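Local structure of signal transduction histidine kinase, LytS (Clostridium beijerinckii, 5XSJ) at residues N53-A58 with D85-S90; D81-S86 with A118-A123. The protein is the N-terminal, probably signal-sensing, part of a histidine kinase that is predicted to transfer a phosphoryl group from ATP to a histidine in a two-component system. One frame throughout, in Å; residues are numbered along the deposited sequence.

Interaction 1 of 2, residues N53-A58 with D85-S90; sequences NEVILA and DSYIES
Val55 and Ile88 mark the nearest approach of the two backbones, their CA atoms 7.6 Å apart where helix 45-67 runs beside helix 73-99. No hydrogen bond crosses here, and the contact rests on a single valine methyl meeting two side chains. Val55 CG1 comes to the edge of the Tyr87 ring, near the ring plane, 3.2 Å from CE2. The second ring carbon it approaches is CD2, with 3.8 Å between CG1 and CD2, and the two side chains meet at a slant. A carbon pair as near as CG1 to CE2 is tight, and at this resolution the exact value is doubtful. The same methyl also meets Ile88, with Val55 CG1 lying 4.3 Å from Ile88 CG1.

Tyr87 reaches this place because its CG stands anti to the backbone N (chi1 164°), which slants the ring past Val55 toward helix 15-42. Its hydroxyl finds a partner beyond both segments, in a hydrogen bond with Ser32 OG of that helix, and the tyrosine side chain also touches Ile117 of helix 104-133. At the flank, Asp85 forms a salt bridge with Lys59. The pairing therefore places apolar carbon where the two helices face each other, while the one polar group of the buried tyrosine is satisfied by a third helix, so that a single residue ties together several members of a four-helix bundle.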
loop_
_atom_site.group_PDB
_atom_site.type_symbol
_atom_site.label_atom_id
_atom_site.label_comp_id
_atom_site.label_asym_id
_atom_site.label_seq_id
_atom_site.Cartn_x
_atom_site.Cartn_y
_atom_site.Cartn_z
ATOM N N ASN B 53 -18.269 -20.376 -8.802
ATOM C CA ASN B 53 -19.636 -19.929 -9.070
ATOM C C ASN B 53 -19.773 -18.412 -9.050
ATOM O O ASN B 53 -20.417 -17.818 -9.919
ATOM C CB ASN B 53 -20.608 -20.537 -8.051
ATOM C CG ASN B 53 -20.826 -22.046 -8.257
ATOM O OD1 ASN B 53 -20.284 -22.651 -9.182
ATOM N ND2 ASN B 53 -21.604 -22.651 -7.374
ATOM N N GLU B 54 -19.184 -17.775 -8.046
ATOM C CA GLU B 54 -19.294 -16.330 -7.950
ATOM C C GLU B 54 -18.585 -15.612 -9.107
ATOM O O GLU B 54 -19.128 -14.630 -9.609
ATOM C CB GLU B 54 -18.769 -15.849 -6.597
ATOM C CG GLU B 54 -19.617 -16.338 -5.420
ATOM C CD GLU B 54 -20.970 -15.641 -5.335
ATOM O OE1 GLU B 54 -21.083 -14.448 -5.691
ATOM O OE2 GLU B 54 -21.942 -16.282 -4.911
ATOM N N VAL B 55 -17.421 -16.076 -9.580
ATOM C CA VAL B 55 -16.854 -15.369 -10.748
ATOM C C VAL B 55 -17.612 -15.622 -12.028
ATOM O O VAL B 55 -17.611 -14.773 -12.908
ATOM C CB VAL B 55 -15.365 -15.681 -11.089
ATOM C CG1 VAL B 55 -14.478 -14.843 -10.289
ATOM C CG2 VAL B 55 -14.992 -17.126 -10.968
ATOM N N ILE B 56 -18.239 -16.787 -12.147
ATOM C CA ILE B 56 -19.072 -17.060 -13.317
ATOM C C ILE B 56 -20.169 -16.032 -13.379
ATOM O O ILE B 56 -20.456 -15.470 -14.435
ATOM C CB ILE B 56 -19.685 -18.489 -13.279
ATOM C CG1 ILE B 56 -18.626 -19.526 -13.646
ATOM C CG2 ILE B 56 -20.846 -18.602 -14.244
ATOM C CD1 ILE B 56 -18.969 -20.939 -13.178
ATOM N N LEU B 57 -20.761 -15.749 -12.225
ATOM C CA LEU B 57 -21.882 -14.833 -12.165
ATOM C C LEU B 57 -21.435 -13.390 -12.415
ATOM O O LEU B 57 -22.130 -12.625 -13.090
ATOM C CB LEU B 57 -22.595 -14.953 -10.813
ATOM C CG LEU B 57 -23.319 -16.277 -10.522
ATOM C CD1 LEU B 57 -23.660 -16.397 -9.041
ATOM C CD2 LEU B 57 -24.580 -16.410 -11.376
ATOM N N ALA B 58 -20.291 -13.001 -11.856
ATOM C CA ALA B 58 -19.764 -11.650 -12.108
ATOM C C ALA B 58 -19.466 -11.448 -13.601
ATOM O O ALA B 58 -19.816 -10.433 -14.192
ATOM C CB ALA B 58 -18.509 -11.401 -11.266
ATOM N N ASP B 85 -11.016 -10.822 -15.974
ATOM C CA ASP B 85 -10.287 -11.906 -16.632
ATOM C C ASP B 85 -8.892 -12.070 -16.013
ATOM O O ASP B 85 -8.408 -13.199 -15.872
ATOM C CB ASP B 85 -10.153 -11.666 -18.143
ATOM C CG ASP B 85 -11.482 -11.776 -18.893
ATOM O OD1 ASP B 85 -12.452 -12.368 -18.370
ATOM O OD2 ASP B 85 -11.549 -11.265 -20.030
ATOM N N SER B 86 -8.250 -10.954 -15.645
ATOM C CA SER B 86 -6.925 -11.024 -15.010
ATOM C C SER B 86 -6.999 -11.676 -13.638
ATOM O O SER B 86 -6.129 -12.434 -13.245
ATOM C CB SER B 86 -6.299 -9.633 -14.869
ATOM O OG SER B 86 -5.967 -9.080 -16.127
ATOM N N TYR B 87 -8.035 -11.335 -12.895
ATOM C CA TYR B 87 -8.292 -11.970 -11.616
ATOM C C TYR B 87 -8.522 -13.461 -11.784
ATOM O O TYR B 87 -8.015 -14.269 -11.019
ATOM C CB TYR B 87 -9.510 -11.333 -10.962
ATOM C CG TYR B 87 -10.077 -12.164 -9.848
ATOM C CD1 TYR B 87 -9.435 -12.223 -8.618
ATOM C CD2 TYR B 87 -11.269 -12.878 -10.009
ATOM C CE1 TYR B 87 -9.951 -12.978 -7.565
ATOM C CE2 TYR B 87 -11.792 -13.645 -8.956
ATOM C CZ TYR B 87 -11.133 -13.685 -7.731
ATOM O OH TYR B 87 -11.639 -14.438 -6.673
ATOM N N ILE B 88 -9.314 -13.818 -12.792
ATOM C CA ILE B 88 -9.591 -15.222 -13.071
ATOM C C ILE B 88 -8.289 -15.964 -13.358
ATOM O O ILE B 88 -8.055 -17.059 -12.842
ATOM C CB ILE B 88 -10.587 -15.355 -14.243
ATOM C CG1 ILE B 88 -11.959 -14.847 -13.777
ATOM C CG2 ILE B 88 -10.683 -16.800 -14.715
ATOM C CD1 ILE B 88 -12.956 -14.595 -14.882
ATOM N N GLU B 89 -7.409 -15.329 -14.121
ATOM C CA GLU B 89 -6.152 -15.957 -14.498
ATOM C C GLU B 89 -5.212 -16.089 -13.300
ATOM O O GLU B 89 -4.585 -17.130 -13.119
ATOM C CB GLU B 89 -5.489 -15.159 -15.620
ATOM C CG GLU B 89 -4.254 -15.792 -16.205
ATOM C CD GLU B 89 -3.469 -14.819 -17.075
ATOM O OE1 GLU B 89 -2.420 -15.222 -17.619
ATOM O OE2 GLU B 89 -3.888 -13.639 -17.197
ATOM N N SER B 90 -5.114 -15.040 -12.483
ATOM C CA SER B 90 -4.250 -15.066 -11.303
ATOM C C SER B 90 -4.739 -16.043 -10.249
ATOM O O SER B 90 -3.940 -16.739 -9.614
ATOM C CB SER B 90 -4.141 -13.673 -10.676
ATOM O OG SER B 90 -3.513 -12.769 -11.564
#

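Interaction 2 of 2, residues D81-S86 with A118-A123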
loop_
_atom_site.group_PDB
_atom_site.type_symbol
_atom_site.label_atom_id
_atom_site.label_comp_id
_atom_site.label_asym_id
_atom_site.label_seq_id
_atom_site.Cartn_x
_atom_site.Cartn_y
_atom_site.Cartn_z
ATOM N N ASP B 81 -14.250 -5.698 -17.247
ATOM C CA ASP B 81 -14.324 -7.040 -17.835
ATOM C C ASP B 81 -12.940 -7.656 -18.011
ATOM O O ASP B 81 -12.696 -8.804 -17.635
ATOM C CB ASP B 81 -15.048 -6.970 -19.180
ATOM C CG ASP B 81 -15.511 -8.343 -19.681
ATOM O OD1 ASP B 81 -15.705 -9.269 -18.858
ATOM O OD2 ASP B 81 -15.684 -8.489 -20.910
ATOM N N ASN B 82 -12.023 -6.885 -18.584
ATOM C CA ASN B 82 -10.643 -7.339 -18.710
ATOM C C ASN B 82 -9.958 -7.562 -17.372
ATOM O O ASN B 82 -9.208 -8.503 -17.205
ATOM C CB ASN B 82 -9.852 -6.345 -19.538
ATOM C CG ASN B 82 -10.158 -6.470 -20.992
ATOM O OD1 ASN B 82 -10.415 -7.576 -21.473
ATOM N ND2 ASN B 82 -10.165 -5.355 -21.707
ATOM N N THR B 83 -10.233 -6.699 -16.407
ATOM C CA THR B 83 -9.602 -6.823 -15.104
ATOM C C THR B 83 -10.111 -8.084 -14.407
ATOM O O THR B 83 -9.352 -8.776 -13.732
ATOM C CB THR B 83 -9.866 -5.560 -14.244
ATOM O OG1 THR B 83 -9.396 -4.415 -14.958
ATOM C CG2 THR B 83 -9.165 -5.631 -12.903
ATOM N N LEU B 84 -11.392 -8.398 -14.579
ATOM C CA LEU B 84 -11.919 -9.647 -14.032
ATOM C C LEU B 84 -11.225 -10.850 -14.657
ATOM O O LEU B 84 -10.868 -11.796 -13.950
ATOM C CB LEU B 84 -13.432 -9.754 -14.243
ATOM C CG LEU B 84 -14.046 -10.961 -13.507
ATOM C CD1 LEU B 84 -13.987 -10.748 -11.999
ATOM C CD2 LEU B 84 -15.480 -11.238 -13.945
ATOM N N ASP B 85 -11.016 -10.822 -15.974
ATOM C CA ASP B 85 -10.287 -11.906 -16.632
ATOM C C ASP B 85 -8.892 -12.070 -16.013
ATOM O O ASP B 85 -8.408 -13.199 -15.872
ATOM C CB ASP B 85 -10.153 -11.666 -18.143
ATOM C CG ASP B 85 -11.482 -11.776 -18.893
ATOM O OD1 ASP B 85 -12.452 -12.368 -18.370
ATOM O OD2 ASP B 85 -11.549 -11.265 -20.030
ATOM N N SER B 86 -8.250 -10.954 -15.645
ATOM C CA SER B 86 -6.925 -11.024 -15.010
ATOM C C SER B 86 -6.999 -11.676 -13.638
ATOM O O SER B 86 -6.129 -12.434 -13.245
ATOM C CB SER B 86 -6.299 -9.633 -14.869
ATOM O OG SER B 86 -5.967 -9.080 -16.127
ATOM N N ALA B 118 -8.721 -8.083 -7.582
ATOM C CA ALA B 118 -10.104 -8.056 -7.116
ATOM C C ALA B 118 -10.442 -6.657 -6.594
ATOM O O ALA B 118 -11.536 -6.148 -6.833
ATOM C CB ALA B 118 -10.337 -9.125 -6.046
ATOM N N SER B 119 -9.485 -6.004 -5.933
ATOM C CA SER B 119 -9.737 -4.654 -5.425
ATOM C C SER B 119 -9.896 -3.664 -6.559
ATOM O O SER B 119 -10.702 -2.753 -6.450
ATOM C CB SER B 119 -8.631 -4.189 -4.471
ATOM O OG SER B 119 -7.458 -3.805 -5.177
ATOM N N TYR B 120 -9.163 -3.831 -7.660
ATOM C CA TYR B 120 -9.394 -2.952 -8.817
ATOM C C TYR B 120 -10.831 -3.102 -9.317
ATOM O O TYR B 120 -11.474 -2.107 -9.657
ATOM C CB TYR B 120 -8.436 -3.250 -9.975
ATOM C CG TYR B 120 -6.967 -3.241 -9.619
ATOM C CD1 TYR B 120 -6.473 -2.460 -8.574
ATOM C CD2 TYR B 120 -6.069 -4.030 -10.331
ATOM C CE1 TYR B 120 -5.125 -2.475 -8.254
ATOM C CE2 TYR B 120 -4.732 -4.038 -10.032
ATOM C CZ TYR B 120 -4.260 -3.273 -8.995
ATOM O OH TYR B 120 -2.923 -3.310 -8.718
ATOM N N CYS B 121 -11.326 -4.349 -9.373
ATOM C CA CYS B 121 -12.708 -4.612 -9.797
ATOM C C CYS B 121 -13.716 -3.841 -8.919
ATOM O O CYS B 121 -14.646 -3.223 -9.424
ATOM C CB CYS B 121 -13.007 -6.128 -9.774
ATOM S SG CYS B 121 -12.108 -7.089 -11.037
ATOM N N ASP B 122 -13.511 -3.858 -7.608
ATOM C CA ASP B 122 -14.344 -3.076 -6.695
ATOM C C ASP B 122 -14.412 -1.604 -7.026
ATOM O O ASP B 122 -15.481 -1.002 -6.918
ATOM C CB ASP B 122 -13.855 -3.221 -5.259
ATOM C CG ASP B 122 -14.302 -4.506 -4.643
ATOM O OD1 ASP B 122 -15.151 -5.182 -5.272
ATOM O OD2 ASP B 122 -13.810 -4.848 -3.546
ATOM N N ALA B 123 -13.283 -1.017 -7.418
ATOM C CA ALA B 123 -13.263 0.407 -7.750
ATOM C C ALA B 123 -13.994 0.695 -9.063
ATOM O O ALA B 123 -14.704 1.699 -9.168
ATOM C CB ALA B 123 -11.820 0.936 -7.815
#
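Thr83 OG1 is hydrogen-bonded to the carbonyl O of Asp79, one turn earlier on the same helix, and with its polar end occupied in this way the residue offers only its methyl to Cys121 and Tyr120. That methyl, CG2, stands anti to the backbone N (chi1 of OG1 -57°) and lies 3.8 Å from Cys121 SG. It is equally near the base of the tyrosine, with 3.8 Å between Thr83 CG2 and Tyr120 CB. The threonine and tyrosine side chains cross at about a right angle, and CG2 sits at the edge of the ring, near its plane. Cys121 SG points at the backbone of the facing helix, 3.8 Å from Leu84 N, and also meets the end of the leucine, SG lying 4.2 Å from Leu84 CD1. The thiol thus lies between the Thr83 methyl and Leu84 CD1, in van der Waals contact with both. Small side chains here suit a close backbone pass, Thr83 CA to Cys121 CA being 6.5 Å.

The segment axes come within 9.1 Å and run antiparallel at 161°. Tyr120 OH carries on outward, to a hydrogen bond with an acidic side chain on the chain of another protein. Inward, Leu84 packs on Ala58, Lys59 and Ile62 of helix 45-67 and, like Cys121, on Val29 of helix 15-42, so the pairing of helices 73-99 and 104-133 closes against the two remaining helices of the bundle.

Overall arrangement
Both interactions use helix 73-99, which gives one face to helix 45-67 in interaction 1 and another to helix 104-133 in interaction 2; they overlap at Asp85 and Ser86, with centres about 9 Å apart. Both are buried contacts; interaction 2 has all four touching residues buried, while in interaction 1 Ile88 is partly exposed. Both are apolar, but a valine methyl against a tyrosine ring edge and an isoleucine carries the first, and a thiol and a threonine methyl, with Leu84 and Tyr120, carry the second. Leu84 CD2 packs on Ala58, and Tyr87 on Ala118, linking the two into one continuous core. The tyrosine hydroxyls part ways, one serving the bundle and the other a partner protein.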